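Local atomic coordinates of RctB replication initiator protein (Vibrio cholerae, PDB entry 5UBD), a protein that initiates replication of the second chromosome of the cholera pathogen, its N-terminal helix-turn-helix-family domain probably taking part in DNA binding. Residues A[7-12]-A[97-102]. The protein carries 1 engineered substitution. Numbering follows the deposited sequence.
Sequences RLIKLP and IPVRFE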
# COMPACT_ATOMS: atom_id res chain seq x y z
N ARG A 7 -11.39 -5.50 9.82
CA ARG A 7 -11.24 -6.56 8.82
C ARG A 7 -10.27 -7.66 9.27
O ARG A 7 -9.25 -7.38 9.90
CB ARG A 7 -10.78 -5.98 7.48
CG ARG A 7 -10.54 -7.01 6.39
CD ARG A 7 -10.27 -6.32 5.07
NE ARG A 7 -10.05 -7.28 3.99
CZ ARG A 7 -8.86 -7.58 3.49
NH1 ARG A 7 -7.77 -6.99 3.96
NH2 ARG A 7 -8.75 -8.47 2.50
N LEU A 8 -10.58 -8.90 8.90
CA LEU A 8 -9.79 -10.05 9.30
C LEU A 8 -8.83 -10.47 8.19
O LEU A 8 -9.26 -10.73 7.06
CB LEU A 8 -10.71 -11.22 9.66
CG LEU A 8 -10.04 -12.58 9.85
CD1 LEU A 8 -9.26 -12.63 11.16
CD2 LEU A 8 -11.08 -13.69 9.78
N ILE A 9 -7.54 -10.54 8.52
CA ILE A 9 -6.53 -11.11 7.62
C ILE A 9 -6.33 -12.57 7.98
O ILE A 9 -6.20 -12.92 9.16
CB ILE A 9 -5.21 -10.34 7.72
CG1 ILE A 9 -5.44 -8.86 7.51
CG2 ILE A 9 -4.23 -10.83 6.66
CD1 ILE A 9 -6.11 -8.53 6.20
N LYS A 10 -6.31 -13.42 6.96
CA LYS A 10 -6.14 -14.85 7.16
C LYS A 10 -4.70 -15.27 6.85
O LYS A 10 -3.94 -14.54 6.21
CB LYS A 10 -7.13 -15.63 6.28
CG LYS A 10 -8.58 -15.41 6.68
CD LYS A 10 -9.55 -16.04 5.70
CE LYS A 10 -10.99 -15.74 6.09
NZ LYS A 10 -11.95 -16.28 5.08
N LEU A 11 -4.34 -16.44 7.36
CA LEU A 11 -3.01 -17.01 7.15
C LEU A 11 -2.73 -17.16 5.66
O LEU A 11 -3.65 -17.28 4.85
CB LEU A 11 -2.91 -18.36 7.86
CG LEU A 11 -2.72 -18.29 9.37
CD1 LEU A 11 -3.21 -19.56 10.04
CD2 LEU A 11 -1.26 -18.04 9.69
N PRO A 12 -1.44 -17.20 5.26
CA PRO A 12 -0.22 -17.20 6.07
C PRO A 12 0.28 -15.82 6.49
O PRO A 12 1.43 -15.70 6.93
CB PRO A 12 0.80 -17.86 5.14
CG PRO A 12 0.37 -17.42 3.78
CD PRO A 12 -1.14 -17.34 3.82
N ILE A 97 -7.30 1.51 7.24
CA ILE A 97 -8.38 0.64 7.69
C ILE A 97 -7.85 -0.18 8.87
O ILE A 97 -6.80 -0.80 8.75
CB ILE A 97 -8.88 -0.30 6.58
CG1 ILE A 97 -9.46 0.53 5.43
CG2 ILE A 97 -9.91 -1.29 7.13
CD1 ILE A 97 -9.86 -0.30 4.23
N PRO A 98 -8.55 -0.21 10.00
CA PRO A 98 -8.10 -1.05 11.12
C PRO A 98 -8.20 -2.52 10.78
O PRO A 98 -9.10 -2.96 10.05
CB PRO A 98 -9.06 -0.67 12.26
CG PRO A 98 -10.27 -0.12 11.57
CD PRO A 98 -9.76 0.56 10.34
N VAL A 99 -7.27 -3.30 11.33
CA VAL A 99 -7.07 -4.67 10.91
C VAL A 99 -6.90 -5.59 12.12
O VAL A 99 -6.54 -5.15 13.21
CB VAL A 99 -5.85 -4.79 9.97
CG1 VAL A 99 -4.55 -4.93 10.76
CG2 VAL A 99 -6.03 -5.94 9.02
N ARG A 100 -7.20 -6.87 11.90
CA ARG A 100 -7.00 -7.91 12.89
C ARG A 100 -6.57 -9.19 12.18
O ARG A 100 -7.21 -9.60 11.21
CB ARG A 100 -8.28 -8.16 13.70
CG ARG A 100 -8.39 -9.57 14.27
CD ARG A 100 -9.67 -9.75 15.07
NE ARG A 100 -9.98 -11.16 15.28
CZ ARG A 100 -10.85 -11.84 14.54
NH1 ARG A 100 -11.51 -11.24 13.56
NH2 ARG A 100 -11.07 -13.12 14.80
N PHE A 101 -5.49 -9.80 12.66
CA PHE A 101 -5.00 -11.04 12.10
C PHE A 101 -5.56 -12.23 12.87
O PHE A 101 -5.82 -12.15 14.07
CB PHE A 101 -3.47 -11.09 12.13
CG PHE A 101 -2.81 -10.03 11.30
CD1 PHE A 101 -2.56 -8.77 11.83
CD2 PHE A 101 -2.43 -10.29 9.99
CE1 PHE A 101 -1.95 -7.79 11.07
CE2 PHE A 101 -1.82 -9.31 9.22
CZ PHE A 101 -1.58 -8.06 9.76
N GLU A 102 -5.76 -13.35 12.16
CA GLU A 102 -6.13 -14.59 12.84
C GLU A 102 -4.94 -15.24 13.52
O GLU A 102 -5.13 -16.10 14.39
CB GLU A 102 -6.77 -15.57 11.86
CG GLU A 102 -5.85 -16.10 10.77
CD GLU A 102 -6.45 -17.27 10.01
OE1 GLU A 102 -7.44 -17.85 10.51
OE2 GLU A 102 -5.95 -17.62 8.92
O HOH W 1 -5.76 -18.36 5.60
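Leu8 pairs with Arg100, and Ile9 with Phe101, in parallel bridges that join strand 8-9, one of the two outermost of the mixed sheet, to strand 94-101. The backbone bonds alternate as parallel strands require: Arg100 N to Arg7 O (2.9 Å), Ile9 N to Arg100 O (2.9 Å) and Glu102 N to Ile9 O (3.1 Å), with a weak one from Arg7 N to Pro98 O.

Past the Ile9-Phe101 bridge, the Glu102 carboxylate accepts Leu11 N-H, which the main-chain O of Glu102 would be expected to take if the parallel pattern went on. Glutamate is long enough to turn back: with CG between backbone N and carbonyl carbon (chi1 66°), the extended chain brings the anti lone pair of OE2 to Leu11 N, nearly straight (171°), at an unusually short and perhaps inexact 2.5 Å.

The side-chain contacts divide between the two faces. On one, Ile9 lies alongside Phe101, CB 3.6 Å from ring atom CD2; its beta-branching also sets CG1 against Val99 CG2 at 3.3 Å, closer than usual carbon contact. Leu20 of strand 20-22 touches both Ile9 and Phe101. On the other, Leu8 CD1 packs by van der Waals contact over the Arg100 guanidinium plane, whose charged N-H groups suit an exposed position.

The chemistry is therefore two-sided: buried Ile9 and Phe101 anchor the edge strand inward, whereas a carboxylate serves a backbone N-H.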